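GGDEF family protein (Vibrio cholerae, PDB 5GZS) probably acts as a diguanylate cyclase that makes the second messenger cyclic di-GMP, with a periplasmic portion that carries arginine in one of its solute-binding-like domains. Local coordinates at residues A[248-251]-A[252-256]; A[270-274]-A[275-279]; A[430-433]-A[434-438]. One frame throughout, in Å; residues are numbered along the deposited sequence.

How the interactions relate
Followed from the N terminus, the three contacts come strictly in series: none nests in or crosses another, and each joins two adjoining segments, so what closes is a helical or beta turn and not a long loop. Interaction 1 (248-256) forms the early turns of helix 248-259. Interaction 2 (270-279) turns the chain between strand 264-266 and helix 277-282, its centre about 21 Å from that of interaction 1. Interaction 3 (430-438) follows much later, at the end of helix 421-435, yet packs directly on interaction 1: V252 CG1 lies 3.7 Å from I434 CG1, and A256 CB meets A433 CB. Two helices distant in sequence are thereby tied together in one lobe.

Interaction 1. Residues A[248-251]-A[252-256]; sequences ISAD and VVFQA
D251 and Q255, one helical turn apart, run side by side and point the same way. With its first torsion at -69°, Q255 places CG opposite the carbonyl carbon, and the extended chain brings NE2 back to 3.6 Å from D251 CB. The amide and carboxylate planes are inclined by 38°, and at 3.9 Å between Q255 NE2 and D251 OD2 the pair meets by packing. A second i to i+4 pair is I248 and V252, whose CG2 methyls lie 4.4 Å apart. In V252, CG1 stands trans to the backbone N (chi1 179°), which turns CG2 toward I248 O. F254 lies obliquely beside A250 O, with its CD2 4.5 Å from A250 CB.

Beneath these side chains is the regular alpha-helical ladder, from V252 N to I248 O (3.1 Å) through to Q255 N to D251 O (2.9 Å). This is the opening of helix 248-259, which follows strand 226-230 and precedes strand 264-266 in the alpha/beta lobe of a type II solute-binding-protein fold. The carboxylate in the first turn may be favoured by the helix dipole.

Further out, D251 OD2 is hydrogen-bonded to the hydroxyl of Y446, the last residue of the crystallised construct, while I442 of helix 439-445 touches both D251 and Q255. On the buried side S249 OG and Y308 OH are hydrogen-bonded, and V253 rests against A290 of strand 288-292.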
loop_
_atom_site.group_PDB
_atom_site.type_symbol
_atom_site.label_atom_id
_atom_site.label_comp_id
_atom_site.label_asym_id
_atom_site.label_seq_id
_atom_site.Cartn_x
_atom_site.Cartn_y
_atom_site.Cartn_z
ATOM N N ILE A 248 -10.084 -20.589 -0.264
ATOM C CA ILE A 248 -9.154 -19.798 -1.066
ATOM C C ILE A 248 -8.074 -20.663 -1.688
ATOM O O ILE A 248 -7.914 -20.685 -2.905
ATOM C CB ILE A 248 -8.456 -18.694 -0.248
ATOM C CG1 ILE A 248 -9.405 -17.530 0.017
ATOM C CG2 ILE A 248 -7.234 -18.151 -0.986
ATOM C CD1 ILE A 248 -8.741 -16.327 0.667
ATOM N N SER A 249 -7.332 -21.378 -0.849
ATOM C CA SER A 249 -6.210 -22.157 -1.344
ATOM C C SER A 249 -6.654 -23.241 -2.317
ATOM O O SER A 249 -5.956 -23.527 -3.273
ATOM C CB SER A 249 -5.429 -22.772 -0.179
ATOM O OG SER A 249 -4.739 -21.768 0.545
ATOM N N ALA A 250 -7.814 -23.841 -2.096
ATOM C CA ALA A 250 -8.208 -24.974 -2.935
ATOM C C ALA A 250 -8.561 -24.505 -4.334
ATOM O O ALA A 250 -8.174 -25.136 -5.319
ATOM C CB ALA A 250 -9.358 -25.721 -2.327
ATOM N N ASP A 251 -9.283 -23.387 -4.403
ATOM C CA ASP A 251 -9.646 -22.772 -5.673
ATOM C C ASP A 251 -8.389 -22.366 -6.443
ATOM O O ASP A 251 -8.287 -22.629 -7.634
ATOM C CB ASP A 251 -10.554 -21.550 -5.452
ATOM C CG ASP A 251 -12.008 -21.936 -5.129
ATOM O OD1 ASP A 251 -12.276 -23.125 -4.834
ATOM O OD2 ASP A 251 -12.879 -21.032 -5.135
ATOM N N VAL A 252 -7.428 -21.734 -5.777
ATOM C CA VAL A 252 -6.259 -21.284 -6.499
ATOM C C VAL A 252 -5.487 -22.478 -7.049
ATOM O O VAL A 252 -5.016 -22.451 -8.202
ATOM C CB VAL A 252 -5.327 -20.454 -5.630
ATOM C CG1 VAL A 252 -4.110 -20.042 -6.434
ATOM C CG2 VAL A 252 -6.074 -19.253 -5.060
ATOM N N VAL A 253 -5.366 -23.528 -6.236
ATOM C CA VAL A 253 -4.558 -24.670 -6.639
ATOM C C VAL A 253 -5.252 -25.416 -7.767
ATOM O O VAL A 253 -4.670 -25.592 -8.838
ATOM C CB VAL A 253 -4.263 -25.618 -5.457
ATOM C CG1 VAL A 253 -3.860 -26.985 -5.943
ATOM C CG2 VAL A 253 -3.155 -25.024 -4.586
ATOM N N PHE A 254 -6.503 -25.815 -7.532
ATOM C CA PHE A 254 -7.286 -26.559 -8.510
ATOM C C PHE A 254 -7.460 -25.841 -9.843
ATOM O O PHE A 254 -7.257 -26.446 -10.896
ATOM C CB PHE A 254 -8.652 -26.885 -7.939
ATOM C CG PHE A 254 -8.670 -28.134 -7.135
ATOM C CD1 PHE A 254 -7.839 -29.194 -7.475
ATOM C CD2 PHE A 254 -9.493 -28.254 -6.033
ATOM C CE1 PHE A 254 -7.839 -30.364 -6.738
ATOM C CE2 PHE A 254 -9.504 -29.415 -5.291
ATOM C CZ PHE A 254 -8.669 -30.475 -5.642
ATOM N N GLN A 255 -7.836 -24.566 -9.805
ATOM C CA GLN A 255 -8.033 -23.799 -11.041
ATOM C C GLN A 255 -6.722 -23.534 -11.771
ATOM O O GLN A 255 -6.687 -23.472 -13.004
ATOM C CB GLN A 255 -8.742 -22.484 -10.753
ATOM C CG GLN A 255 -10.192 -22.673 -10.326
ATOM C CD GLN A 255 -10.801 -21.374 -9.849
ATOM O OE1 GLN A 255 -10.472 -20.314 -10.373
ATOM N NE2 GLN A 255 -11.679 -21.445 -8.841
ATOM N N ALA A 256 -5.645 -23.368 -11.013
ATOM C CA ALA A 256 -4.335 -23.350 -11.626
ATOM C C ALA A 256 -4.078 -24.702 -12.264
ATOM O O ALA A 256 -3.493 -24.777 -13.356
ATOM C CB ALA A 256 -3.271 -23.037 -10.634
#

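Interaction 2. Residues A[270-274]-A[275-279]; sequences GQETW and ESMFD
The selenomethionine M277 packs its CE methyl against two polar side chains from the preceding loop, 3.3 Å from Q271 OE1 and 3.3 Å from E272 OE2. Both side chains cross it at a slant, and this is the more enclosed part of the contact, with E272 and M277 buried. E272 reaches M277 by placing CG between its backbone N and carbonyl carbon (chi1 63°) and then running out extended. Its OE1 is held by the backbone N of N232, and Q271 OE1 by K229 NZ, so both groups that flank the selenomethionine are fixed from outside the turn.

A type I beta turn runs from E272 to E275, but the modelled bond from E275 N to E272 O is implausibly short and its details are doubtful. The far side of this turn is looser: W274 and E275 are exposed and project together, with E275 CG 3.5 Å from W274 CD1 and the carboxylate turned 58° from the indole plane; both also touch a crystal neighbour.

The turn leads from strand 264-266, an outer strand of its sheet, into helix 277-282, where M277 and F278 settle on L289 of strand 288-292.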
loop_
_atom_site.group_PDB
_atom_site.type_symbol
_atom_site.label_atom_id
_atom_site.label_comp_id
_atom_site.label_asym_id
_atom_site.label_seq_id
_atom_site.Cartn_x
_atom_site.Cartn_y
_atom_site.Cartn_z
ATOM N N GLY A 270 -6.660 -37.793 8.613
ATOM C CA GLY A 270 -7.057 -37.027 9.787
ATOM C C GLY A 270 -6.026 -36.135 10.465
ATOM O O GLY A 270 -6.254 -34.960 10.729
ATOM N N GLN A 271 -4.872 -36.697 10.763
ATOM C CA GLN A 271 -3.687 -35.910 11.041
ATOM C C GLN A 271 -3.897 -34.968 12.247
ATOM O O GLN A 271 -4.571 -35.349 13.182
ATOM C CB GLN A 271 -3.327 -35.163 9.753
ATOM C CG GLN A 271 -2.961 -36.112 8.643
ATOM C CD GLN A 271 -1.969 -35.551 7.659
ATOM O OE1 GLN A 271 -2.339 -35.184 6.563
ATOM N NE2 GLN A 271 -0.706 -35.515 8.038
ATOM N N GLU A 272 -3.383 -33.738 12.245
ATOM C CA GLU A 272 -2.219 -33.216 11.516
ATOM C C GLU A 272 -1.473 -32.365 12.531
ATOM O O GLU A 272 -0.246 -32.360 12.576
ATOM C CB GLU A 272 -2.589 -32.452 10.230
ATOM C CG GLU A 272 -3.414 -31.191 10.371
ATOM C CD GLU A 272 -3.841 -30.559 9.051
ATOM O OE1 GLU A 272 -3.038 -29.830 8.447
ATOM O OE2 GLU A 272 -4.984 -30.766 8.628
ATOM N N THR A 273 -2.243 -31.702 13.386
ATOM C CA THR A 273 -1.762 -30.931 14.512
ATOM C C THR A 273 -0.479 -31.500 15.120
ATOM O O THR A 273 0.327 -30.781 15.715
ATOM C CB THR A 273 -2.904 -30.771 15.534
ATOM O OG1 THR A 273 -3.774 -29.738 15.068
ATOM C CG2 THR A 273 -2.411 -30.397 16.900
ATOM N N TRP A 274 -0.288 -32.794 14.943
ATOM C CA TRP A 274 0.956 -33.421 15.326
ATOM C C TRP A 274 1.477 -34.306 14.212
ATOM O O TRP A 274 2.542 -34.877 14.300
ATOM C CB TRP A 274 0.854 -34.123 16.702
ATOM C CG TRP A 274 -0.044 -35.300 16.842
ATOM C CD1 TRP A 274 0.205 -36.558 16.440
ATOM C CD2 TRP A 274 -1.304 -35.336 17.504
ATOM N NE1 TRP A 274 -0.828 -37.381 16.773
ATOM C CE2 TRP A 274 -1.770 -36.650 17.436
ATOM C CE3 TRP A 274 -2.092 -34.377 18.136
ATOM C CZ2 TRP A 274 -2.982 -37.030 17.967
ATOM C CZ3 TRP A 274 -3.279 -34.746 18.657
ATOM C CH2 TRP A 274 -3.722 -36.065 18.579
ATOM N N GLU A 275 0.723 -34.357 13.127
ATOM C CA GLU A 275 1.094 -35.142 11.978
ATOM C C GLU A 275 1.287 -34.273 10.731
ATOM O O GLU A 275 0.520 -34.316 9.788
ATOM C CB GLU A 275 0.050 -36.216 11.769
ATOM C CG GLU A 275 -0.186 -37.029 13.012
ATOM C CD GLU A 275 -0.806 -38.374 12.729
ATOM O OE1 GLU A 275 -1.899 -38.421 12.141
ATOM O OE2 GLU A 275 -0.203 -39.389 13.118
ATOM N N SER A 276 2.364 -33.520 10.718
ATOM C CA SER A 276 2.553 -32.463 9.724
ATOM C C SER A 276 2.537 -32.929 8.275
ATOM O O SER A 276 3.026 -34.004 7.908
ATOM C CB SER A 276 3.831 -31.700 9.994
ATOM O OG SER A 276 3.694 -30.414 9.434
HETATM N N MSE A 277 1.888 -32.107 7.463
HETATM C CA MSE A 277 1.735 -32.390 6.044
HETATM C C MSE A 277 2.999 -32.008 5.326
HETATM O O MSE A 277 3.297 -32.515 4.234
HETATM C CB MSE A 277 0.543 -31.645 5.465
HETATM C CG MSE A 277 -0.788 -32.180 5.938
HETATM SE SE MSE A 277 -2.281 -30.954 5.639
HETATM C CE MSE A 277 -3.712 -32.269 5.958
ATOM N N PHE A 278 3.727 -31.160 5.973
ATOM C CA PHE A 278 5.007 -30.751 5.462
ATOM C C PHE A 278 5.954 -31.938 5.497
ATOM O O PHE A 278 6.781 -32.115 4.607
ATOM C CB PHE A 278 5.542 -29.571 6.269
ATOM C CG PHE A 278 6.617 -28.813 5.567
ATOM C CD1 PHE A 278 6.421 -28.346 4.283
ATOM C CD2 PHE A 278 7.831 -28.587 6.176
ATOM C CE1 PHE A 278 7.425 -27.655 3.618
ATOM C CE2 PHE A 278 8.834 -27.902 5.520
ATOM C CZ PHE A 278 8.631 -27.442 4.238
ATOM N N ASP A 279 5.818 -32.765 6.518
ATOM C CA ASP A 279 6.549 -34.021 6.551
ATOM C C ASP A 279 6.170 -34.845 5.326
ATOM O O ASP A 279 7.028 -35.446 4.701
ATOM C CB ASP A 279 6.263 -34.796 7.849
ATOM C CG ASP A 279 6.640 -34.004 9.104
ATOM O OD1 ASP A 279 6.874 -32.783 8.992
ATOM O OD2 ASP A 279 6.695 -34.603 10.200
#

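Interaction 3. Residues A[430-433]-A[434-438]; sequences FSRA and IKMLN
The carbonyl oxygens of F430, S431 and R432 each accept the N-H of the residue four positions on, giving three successive alpha-helical hydrogen bonds. I434 N reaches F430 O at 2.9 Å, K435 N reaches S431 O at 3.0 Å, and M436 N reaches R432 O at 3.1 Å. The last of these is nearly straight, at 172° about the hydrogen.

Apolar packing within the segment is slight by comparison. The selenomethionine M436 has its CG opposite the carbonyl carbon (chi1 -83°), but a bend at chi3 folds its tail back along the helix, and CE comes to 4.3 Å from R432 CB. That methyl also lies obliquely near the guanidinium. L437 CG comes back against A433 O, while most of the apolar surface is directed outward: A433 meets L260, L437 meets M259, and F430 sets its ring at about 55° to that of F417. M436 and R432 instead share L211 of helix 189-218, the long helix leading from the first solute-binding-like domain.

Polar ends are likewise satisfied away from the segment. S431 OG bonds to E306 N and to A427 O, K435 NZ forms a salt bridge with the E306 carboxylate, and R432 NH1 is hydrogen-bonded to S214 OG.

N438 then occupies the N-cap position of helix 439-445. Helix 421-435 itself follows strand 414-417, the antiparallel strand on which the chain returns from the domain's other sheet; the resulting 2-1-3-5-4 order is that of type II periplasmic binding proteins.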
loop_
_atom_site.group_PDB
_atom_site.type_symbol
_atom_site.label_atom_id
_atom_site.label_comp_id
_atom_site.label_asym_id
_atom_site.label_seq_id
_atom_site.Cartn_x
_atom_site.Cartn_y
_atom_site.Cartn_z
ATOM N N PHE A 430 3.268 -23.089 -12.088
ATOM C CA PHE A 430 2.134 -22.715 -11.251
ATOM C C PHE A 430 2.141 -21.197 -11.003
ATOM O O PHE A 430 1.085 -20.582 -10.923
ATOM C CB PHE A 430 2.125 -23.511 -9.931
ATOM C CG PHE A 430 1.311 -24.802 -10.001
ATOM C CD1 PHE A 430 1.864 -25.972 -10.504
ATOM C CD2 PHE A 430 -0.002 -24.829 -9.596
ATOM C CE1 PHE A 430 1.116 -27.147 -10.583
ATOM C CE2 PHE A 430 -0.764 -25.996 -9.673
ATOM C CZ PHE A 430 -0.204 -27.161 -10.164
ATOM N N SER A 431 3.317 -20.578 -10.925
ATOM C CA SER A 431 3.348 -19.119 -10.806
ATOM C C SER A 431 2.579 -18.427 -11.954
ATOM O O SER A 431 1.725 -17.556 -11.714
ATOM C CB SER A 431 4.781 -18.630 -10.755
ATOM O OG SER A 431 5.410 -19.073 -9.568
ATOM N N ARG A 432 2.848 -18.833 -13.194
ATOM C CA ARG A 432 2.114 -18.280 -14.330
ATOM C C ARG A 432 0.630 -18.562 -14.239
ATOM O O ARG A 432 -0.175 -17.664 -14.446
ATOM C CB ARG A 432 2.662 -18.821 -15.640
ATOM C CG ARG A 432 4.103 -18.427 -15.888
ATOM C CD ARG A 432 4.633 -19.085 -17.151
ATOM N NE ARG A 432 3.875 -18.707 -18.343
ATOM C CZ ARG A 432 4.201 -19.109 -19.564
ATOM N NH1 ARG A 432 5.264 -19.891 -19.730
ATOM N NH2 ARG A 432 3.477 -18.742 -20.611
ATOM N N ALA A 433 0.248 -19.797 -13.928
ATOM C CA ALA A 433 -1.182 -20.106 -13.882
ATOM C C ALA A 433 -1.897 -19.202 -12.876
ATOM O O ALA A 433 -2.999 -18.712 -13.130
ATOM C CB ALA A 433 -1.417 -21.571 -13.536
ATOM N N ILE A 434 -1.253 -18.980 -11.737
ATOM C CA ILE A 434 -1.773 -18.084 -10.716
ATOM C C ILE A 434 -1.888 -16.623 -11.202
ATOM O O ILE A 434 -2.906 -15.971 -10.928
ATOM C CB ILE A 434 -0.898 -18.135 -9.470
ATOM C CG1 ILE A 434 -1.189 -19.412 -8.676
ATOM C CG2 ILE A 434 -1.127 -16.904 -8.611
ATOM C CD1 ILE A 434 -0.123 -19.705 -7.611
ATOM N N LYS A 435 -0.874 -16.116 -11.921
ATOM C CA LYS A 435 -0.962 -14.762 -12.493
ATOM C C LYS A 435 -2.214 -14.576 -13.330
ATOM O O LYS A 435 -2.992 -13.642 -13.091
ATOM C CB LYS A 435 0.259 -14.416 -13.333
ATOM C CG LYS A 435 1.477 -14.170 -12.479
ATOM C CD LYS A 435 2.659 -13.668 -13.249
ATOM C CE LYS A 435 3.921 -14.052 -12.498
ATOM N NZ LYS A 435 5.078 -13.130 -12.713
HETATM N N MSE A 436 -2.416 -15.483 -14.277
HETATM C CA MSE A 436 -3.554 -15.426 -15.161
HETATM C C MSE A 436 -4.846 -15.615 -14.422
HETATM O O MSE A 436 -5.911 -15.446 -15.057
HETATM C CB MSE A 436 -3.420 -16.519 -16.217
HETATM C CG MSE A 436 -2.516 -16.069 -17.358
HETATM SE SE MSE A 436 -2.366 -17.514 -18.687
HETATM C CE MSE A 436 -0.429 -17.837 -18.523
ATOM N N LEU A 437 -4.821 -15.952 -13.133
ATOM C CA LEU A 437 -6.078 -16.144 -12.459
ATOM C C LEU A 437 -6.640 -14.845 -11.938
ATOM O O LEU A 437 -5.922 -13.876 -11.807
ATOM C CB LEU A 437 -5.946 -17.145 -11.318
ATOM C CG LEU A 437 -5.764 -18.639 -11.587
ATOM C CD1 LEU A 437 -5.384 -19.345 -10.316
ATOM C CD2 LEU A 437 -6.969 -19.298 -12.216
ATOM N N ASN A 438 -7.936 -14.842 -11.656
ATOM C CA ASN A 438 -8.574 -13.765 -10.942
ATOM C C ASN A 438 -8.689 -14.124 -9.485
ATOM O O ASN A 438 -9.664 -14.685 -9.043
ATOM C CB ASN A 438 -9.944 -13.439 -11.516
ATOM C CG ASN A 438 -10.444 -12.077 -11.100
ATOM O OD1 ASN A 438 -9.775 -11.343 -10.414
ATOM N ND2 ASN A 438 -11.635 -11.752 -11.507
#